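Local atomic coordinates of CYTH domain-containing protein (Pyrococcus horikoshii, PDB entry 2DC4), a protein that is of unknown function but, as a CYTH-domain protein of the triphosphate tunnel metalloenzyme type, probably binds and processes a phosphate-rich substrate. Residues K100-Y105 with T111-R116; I126-S131 with K138-V143. One frame throughout, in Å; residues are numbered along the deposited sequence.

How the contacts relate
Contact 1 pairs the two strands of a hairpin, 100-105 with 111-116, and contact 2 sets the helix segment 138-143 against the next strand, at 126-131. Their centres lie 16 Å apart, yet they touch, because strands 110-117 and 121-128 are neighbours in one antiparallel barrel. Thr-111 N stands 2.8 Å from Glu-127 O, probably a hydrogen bond, while Glu-113 OE1 comes within 2.7 Å of Glu-127 OE2, a close pair of like charges. On the other surface of the sheet, Phe-112 CE2 packs 3.3 Å from Val-143 CG1. The acidic pair is consistent with the charged tunnel of CYTH relatives, although no ligand identifies a site here.

Contact 1: residues K100-Y105 with T111-R116; sequences KRRWIY and TFELNR
Asn-115 OD1 accepts a bond from Arg-102 NE at 2.8 Å, nearly straight (166° at the hydrogen) and on a lone pair in the carbonyl plane; the oxygen also lies in the guanidinium plane. Lys-100 CD closes on the same OD1 at 3.3 Å, a carbon contact, while the Lys-100 ammonium reaches Gln-31. Because Asn-115 ND2 is bonded to the Tyr-159 hydroxyl, both ends of the amide are engaged and its rotation is fixed.

The Arg-102 chain is straight as far as CD and bends at chi3 (-71°), which lays the guanidinium beneath the Glu-113 carboxylate. The two planes are stacked, 27° apart, with Glu-113 OE1 over the centre of the group, 3.5 Å from Arg-102 CZ. Glu-113 OE2 is 3.2 Å from Arg-102 NH1, but lies well out of the guanidinium plane; this salt bridge is therefore electrostatic, with no N-H aimed at the oxygen. Arg-102 is thus held at an edge by Asn-115 and on one face by Glu-113.

On the opposite sheet surface, Trp-103 CB rests 3.9 Å from Leu-114 CB, and the far end of the indole, CZ3, meets Arg-116 CG obliquely at 3.6 Å. Arg-116 then continues to a salt bridge with Asp-122. Phe-11 of helix 11-21 contributes an edge-to-face ring to Trp-103 and covers Leu-114.

Paired N-H...O bonds join Arg-101 with Arg-116, Trp-103 with Leu-114 and Tyr-105 with Phe-112, all six between 2.8 and 3.0 Å. This regular antiparallel hairpin has one polar, charged surface and one largely apolar, helix-covered surface, as in the barrel of the CYTH fold, where charged side chains probably line the tunnel.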
loop_
_atom_site.group_PDB
_atom_site.type_symbol
_atom_site.label_atom_id
_atom_site.label_comp_id
_atom_site.label_asym_id
_atom_site.label_seq_id
_atom_site.Cartn_x
_atom_site.Cartn_y
_atom_site.Cartn_z
ATOM N N LYS A 100 3.544 -11.847 16.925
ATOM C CA LYS A 100 4.738 -12.565 17.332
ATOM C C LYS A 100 5.889 -11.639 17.672
ATOM O O LYS A 100 5.894 -10.467 17.297
ATOM C CB LYS A 100 5.176 -13.507 16.209
ATOM C CG LYS A 100 5.872 -12.786 15.059
ATOM C CD LYS A 100 6.448 -13.767 14.043
ATOM C CE LYS A 100 5.430 -14.166 12.983
ATOM N NZ LYS A 100 5.175 -13.053 12.014
ATOM N N ARG A 101 6.857 -12.177 18.402
ATOM C CA ARG A 101 8.055 -11.434 18.750
ATOM C C ARG A 101 9.142 -12.217 18.016
ATOM O O ARG A 101 9.354 -13.397 18.287
ATOM C CB ARG A 101 8.285 -11.462 20.258
ATOM C CG ARG A 101 9.210 -10.376 20.758
ATOM C CD ARG A 101 8.726 -9.838 22.100
ATOM N NE ARG A 101 9.412 -8.609 22.487
ATOM C CZ ARG A 101 10.642 -8.561 22.987
ATOM N NH1 ARG A 101 11.332 -9.678 23.167
ATOM N NH2 ARG A 101 11.181 -7.394 23.311
ATOM N N ARG A 102 9.813 -11.561 17.073
ATOM C CA ARG A 102 10.837 -12.213 16.264
ATOM C C ARG A 102 12.269 -11.771 16.544
ATOM O O ARG A 102 12.575 -10.577 16.567
ATOM C CB ARG A 102 10.517 -11.991 14.781
ATOM C CG ARG A 102 11.571 -12.513 13.808
ATOM C CD ARG A 102 11.145 -12.259 12.363
ATOM N NE ARG A 102 10.027 -13.114 11.970
ATOM C CZ ARG A 102 9.388 -13.036 10.806
ATOM N NH1 ARG A 102 9.748 -12.135 9.901
ATOM N NH2 ARG A 102 8.383 -13.861 10.544
ATOM N N TRP A 103 13.137 -12.757 16.769
ATOM C CA TRP A 103 14.560 -12.545 17.004
ATOM C C TRP A 103 15.227 -12.870 15.671
ATOM O O TRP A 103 15.103 -13.988 15.172
ATOM C CB TRP A 103 15.070 -13.515 18.070
ATOM C CG TRP A 103 14.947 -13.012 19.464
ATOM C CD1 TRP A 103 15.952 -12.523 20.249
ATOM C CD2 TRP A 103 13.759 -12.955 20.250
ATOM N NE1 TRP A 103 15.462 -12.168 21.476
ATOM C CE2 TRP A 103 14.115 -12.421 21.506
ATOM C CE3 TRP A 103 12.422 -13.303 20.019
ATOM C CZ2 TRP A 103 13.187 -12.225 22.530
ATOM C CZ3 TRP A 103 11.495 -13.110 21.038
ATOM C CH2 TRP A 103 11.884 -12.576 22.278
ATOM N N ILE A 104 15.921 -11.897 15.095
ATOM C CA ILE A 104 16.572 -12.085 13.805
ATOM C C ILE A 104 18.083 -12.190 13.950
ATOM O O ILE A 104 18.708 -11.358 14.600
ATOM C CB ILE A 104 16.248 -10.906 12.845
ATOM C CG1 ILE A 104 14.730 -10.744 12.716
ATOM C CG2 ILE A 104 16.886 -11.149 11.467
ATOM C CD1 ILE A 104 14.297 -9.502 11.941
ATOM N N TYR A 105 18.655 -13.236 13.360
ATOM C CA TYR A 105 20.104 -13.463 13.368
ATOM C C TYR A 105 20.526 -13.706 11.924
ATOM O O TYR A 105 19.748 -14.225 11.132
ATOM C CB TYR A 105 20.467 -14.697 14.193
ATOM C CG TYR A 105 20.194 -14.570 15.664
ATOM C CD1 TYR A 105 21.198 -14.182 16.550
ATOM C CD2 TYR A 105 18.932 -14.866 16.182
ATOM C CE1 TYR A 105 20.952 -14.099 17.928
ATOM C CE2 TYR A 105 18.677 -14.787 17.538
ATOM C CZ TYR A 105 19.685 -14.408 18.410
ATOM O OH TYR A 105 19.430 -14.376 19.758
ATOM N N THR A 111 19.380 -16.585 7.045
ATOM C CA THR A 111 18.735 -15.737 8.027
ATOM C C THR A 111 17.934 -16.631 8.959
ATOM O O THR A 111 17.209 -17.524 8.514
ATOM C CB THR A 111 17.778 -14.725 7.362
ATOM O OG1 THR A 111 18.526 -13.870 6.488
ATOM C CG2 THR A 111 17.075 -13.875 8.419
ATOM N N PHE A 112 18.100 -16.403 10.255
ATOM C CA PHE A 112 17.374 -17.162 11.256
ATOM C C PHE A 112 16.305 -16.250 11.824
ATOM O O PHE A 112 16.600 -15.133 12.250
ATOM C CB PHE A 112 18.299 -17.594 12.400
ATOM C CG PHE A 112 19.459 -18.437 11.966
ATOM C CD1 PHE A 112 20.673 -17.849 11.617
ATOM C CD2 PHE A 112 19.337 -19.820 11.892
ATOM C CE1 PHE A 112 21.749 -18.628 11.200
ATOM C CE2 PHE A 112 20.405 -20.612 11.477
ATOM C CZ PHE A 112 21.615 -20.016 11.129
ATOM N N GLU A 113 15.060 -16.707 11.813
ATOM C CA GLU A 113 13.980 -15.917 12.390
ATOM C C GLU A 113 13.397 -16.781 13.496
ATOM O O GLU A 113 12.685 -17.746 13.225
ATOM C CB GLU A 113 12.904 -15.596 11.349
ATOM C CG GLU A 113 13.438 -14.904 10.091
ATOM C CD GLU A 113 12.339 -14.452 9.149
ATOM O OE1 GLU A 113 11.378 -15.218 8.926
ATOM O OE2 GLU A 113 12.447 -13.330 8.616
ATOM N N LEU A 114 13.726 -16.442 14.739
ATOM C CA LEU A 114 13.240 -17.188 15.898
ATOM C C LEU A 114 11.990 -16.475 16.368
ATOM O O LEU A 114 12.058 -15.359 16.886
ATOM C CB LEU A 114 14.307 -17.204 16.995
ATOM C CG LEU A 114 13.994 -18.006 18.258
ATOM C CD1 LEU A 114 13.516 -19.406 17.876
ATOM C CD2 LEU A 114 15.242 -18.078 19.129
ATOM N N ASN A 115 10.850 -17.134 16.193
ATOM C CA ASN A 115 9.564 -16.542 16.525
ATOM C C ASN A 115 8.823 -17.084 17.729
ATOM O O ASN A 115 8.650 -18.294 17.866
ATOM C CB ASN A 115 8.628 -16.673 15.330
ATOM C CG ASN A 115 9.209 -16.081 14.073
ATOM O OD1 ASN A 115 9.505 -14.891 14.022
ATOM N ND2 ASN A 115 9.379 -16.912 13.050
ATOM N N ARG A 116 8.370 -16.176 18.589
ATOM C CA ARG A 116 7.555 -16.564 19.734
ATOM C C ARG A 116 6.186 -16.060 19.289
ATOM O O ARG A 116 5.891 -14.869 19.374
ATOM C CB ARG A 116 8.031 -15.864 21.008
ATOM C CG ARG A 116 9.508 -16.085 21.273
ATOM C CD ARG A 116 9.832 -16.122 22.751
ATOM N NE ARG A 116 9.435 -17.388 23.354
ATOM C CZ ARG A 116 9.649 -17.706 24.627
ATOM N NH1 ARG A 116 10.253 -16.843 25.432
ATOM N NH2 ARG A 116 9.283 -18.896 25.084
#

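Contact 2: residues I126-S131 with K138-V143; sequences IEVITS and KIIWDV
The flat group met where Ile-126 and Ile-140 touch is a backbone peptide rather than a ring: Ile-140 CD1 approaches Ile-126 O at 3.4 Å, from beyond the oxygen and well off the carbonyl plane. Ile-140 CG1 lies over the same side, farther from the oxygen. The indole of Trp-141 is turned the other way, meeting Phe-7 edge-to-face.

Around this approach the contact is made by aliphatic branches. Ile-140 divides its side chain between two strand residues. Its CG2 methyl, set opposite the backbone N by a chi1 of -73°, slides past Ile-126 CG2 at 3.9 Å, the two side chains running in opposite directions. The longer branch extends through CG1 to CD1 and crosses Val-128 obliquely, with CD1 3.7 Å from Val-128 CG1. The second methyl of Val-128, CG2, instead faces Ile-139 CG2 at 4.2 Å, the side chains crossing at about a right angle. One turn after Ile-139, Val-143 CG1 gives a looser contact, 4.4 Å from Ile-126 CD1. Replacing Ile-140 by an alanine would probably open a gap between helix and strand, leaving Ile-126 CG2 and Val-128 CG1 without their principal helix partner.

Strand 126-128 and helix 138-143 run at 143° to one another, and their axes come within 8.3 Å, a spacing filled by these interleaved branches; the contact buries 305 Å² in total and rests on apolar packing.

The layer is extended by strand 2-8, whose Ile-3 and Val-5 touch Ile-140 and whose backbone bonds to Ile-126 and Val-128 close the barrel. Beyond the other edge, Val-110 of strand 110-117 meets Ile-126, Ile-139 and Val-143, so helix 133-146 lies across three neighbouring strands on the outside of the barrel.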
loop_
_atom_site.group_PDB
_atom_site.type_symbol
_atom_site.label_atom_id
_atom_site.label_comp_id
_atom_site.label_asym_id
_atom_site.label_seq_id
_atom_site.Cartn_x
_atom_site.Cartn_y
_atom_site.Cartn_z
ATOM N N ILE A 126 14.308 -20.936 8.993
ATOM C CA ILE A 126 15.661 -20.817 8.468
ATOM C C ILE A 126 15.461 -20.471 7.001
ATOM O O ILE A 126 14.893 -21.255 6.232
ATOM C CB ILE A 126 16.465 -22.128 8.597
ATOM C CG1 ILE A 126 16.526 -22.563 10.066
ATOM C CG2 ILE A 126 17.882 -21.917 8.046
ATOM C CD1 ILE A 126 17.389 -23.810 10.303
ATOM N N GLU A 127 15.924 -19.286 6.623
ATOM C CA GLU A 127 15.756 -18.763 5.273
ATOM C C GLU A 127 17.101 -18.612 4.559
ATOM O O GLU A 127 18.112 -18.259 5.152
ATOM C CB GLU A 127 15.062 -17.404 5.370
ATOM C CG GLU A 127 13.551 -17.535 5.566
ATOM C CD GLU A 127 12.927 -16.158 5.593
ATOM O OE1 GLU A 127 13.316 -15.323 4.789
ATOM O OE2 GLU A 127 12.052 -15.930 6.427
ATOM N N VAL A 128 17.117 -18.858 3.257
ATOM C CA VAL A 128 18.347 -18.698 2.495
ATOM C C VAL A 128 18.056 -17.965 1.199
ATOM O O VAL A 128 16.951 -18.042 0.664
ATOM C CB VAL A 128 18.991 -20.071 2.171
ATOM C CG1 VAL A 128 18.075 -20.874 1.276
ATOM C CG2 VAL A 128 20.350 -19.876 1.510
ATOM N N ILE A 129 19.049 -17.233 0.708
ATOM C CA ILE A 129 18.912 -16.505 -0.547
ATOM C C ILE A 129 19.694 -17.284 -1.600
ATOM O O ILE A 129 20.894 -17.496 -1.448
ATOM C CB ILE A 129 19.495 -15.083 -0.430
ATOM C CG1 ILE A 129 18.763 -14.313 0.672
ATOM C CG2 ILE A 129 19.369 -14.356 -1.763
ATOM C CD1 ILE A 129 19.345 -12.937 0.948
ATOM N N THR A 130 19.011 -17.724 -2.653
ATOM C CA THR A 130 19.660 -18.495 -3.713
ATOM C C THR A 130 18.853 -18.488 -5.009
ATOM O O THR A 130 17.627 -18.376 -4.995
ATOM C CB THR A 130 19.880 -19.966 -3.270
ATOM O OG1 THR A 130 20.750 -19.999 -2.132
ATOM C CG2 THR A 130 20.502 -20.784 -4.391
ATOM N N SER A 131 19.555 -18.603 -6.133
ATOM C CA SER A 131 18.904 -18.627 -7.437
ATOM C C SER A 131 18.433 -20.043 -7.725
ATOM O O SER A 131 17.550 -20.260 -8.555
ATOM C CB SER A 131 19.876 -18.174 -8.530
ATOM O OG SER A 131 20.287 -16.833 -8.330
ATOM N N LYS A 138 19.514 -27.392 0.473
ATOM C CA LYS A 138 20.661 -28.152 0.960
ATOM C C LYS A 138 21.410 -27.329 2.003
ATOM O O LYS A 138 21.909 -27.862 3.000
ATOM C CB LYS A 138 21.603 -28.504 -0.196
ATOM C CG LYS A 138 20.994 -29.429 -1.241
ATOM C CD LYS A 138 21.997 -29.740 -2.344
ATOM C CE LYS A 138 21.427 -30.730 -3.350
ATOM N NZ LYS A 138 22.435 -31.118 -4.376
ATOM N N ILE A 139 21.481 -26.022 1.775
ATOM C CA ILE A 139 22.166 -25.141 2.709
ATOM C C ILE A 139 21.372 -25.056 4.007
ATOM O O ILE A 139 21.937 -25.115 5.098
ATOM C CB ILE A 139 22.331 -23.722 2.127
ATOM C CG1 ILE A 139 23.292 -23.759 0.938
ATOM C CG2 ILE A 139 22.847 -22.773 3.202
ATOM C CD1 ILE A 139 23.436 -22.424 0.227
ATOM N N ILE A 140 20.058 -24.918 3.878
ATOM C CA ILE A 140 19.194 -24.831 5.046
ATOM C C ILE A 140 19.336 -26.083 5.895
ATOM O O ILE A 140 19.451 -25.997 7.113
ATOM C CB ILE A 140 17.717 -24.648 4.639
ATOM C CG1 ILE A 140 17.513 -23.222 4.118
ATOM C CG2 ILE A 140 16.795 -24.937 5.830
ATOM C CD1 ILE A 140 16.131 -22.931 3.590
ATOM N N TRP A 141 19.346 -27.247 5.254
ATOM C CA TRP A 141 19.473 -28.477 6.025
ATOM C C TRP A 141 20.844 -28.686 6.668
ATOM O O TRP A 141 20.935 -29.280 7.739
ATOM C CB TRP A 141 19.042 -29.680 5.178
ATOM C CG TRP A 141 17.551 -29.799 5.191
ATOM C CD1 TRP A 141 16.679 -29.399 4.216
ATOM C CD2 TRP A 141 16.747 -30.213 6.301
ATOM N NE1 TRP A 141 15.382 -29.530 4.658
ATOM C CE2 TRP A 141 15.397 -30.029 5.934
ATOM C CE3 TRP A 141 17.042 -30.717 7.574
ATOM C CZ2 TRP A 141 14.337 -30.333 6.797
ATOM C CZ3 TRP A 141 15.986 -31.019 8.435
ATOM C CH2 TRP A 141 14.652 -30.824 8.037
ATOM N N ASP A 142 21.910 -28.187 6.048
ATOM C CA ASP A 142 23.227 -28.322 6.662
ATOM C C ASP A 142 23.235 -27.488 7.943
ATOM O O ASP A 142 23.794 -27.891 8.968
ATOM C CB ASP A 142 24.333 -27.829 5.721
ATOM C CG ASP A 142 24.678 -28.840 4.649
ATOM O OD1 ASP A 142 24.614 -30.055 4.935
ATOM O OD2 ASP A 142 25.030 -28.421 3.526
ATOM N N VAL A 143 22.608 -26.316 7.876
ATOM C CA VAL A 143 22.519 -25.430 9.030
ATOM C C VAL A 143 21.609 -26.050 10.094
ATOM O O VAL A 143 21.938 -26.053 11.276
ATOM C CB VAL A 143 21.941 -24.047 8.635
ATOM C CG1 VAL A 143 21.761 -23.180 9.876
ATOM C CG2 VAL A 143 22.858 -23.375 7.637
#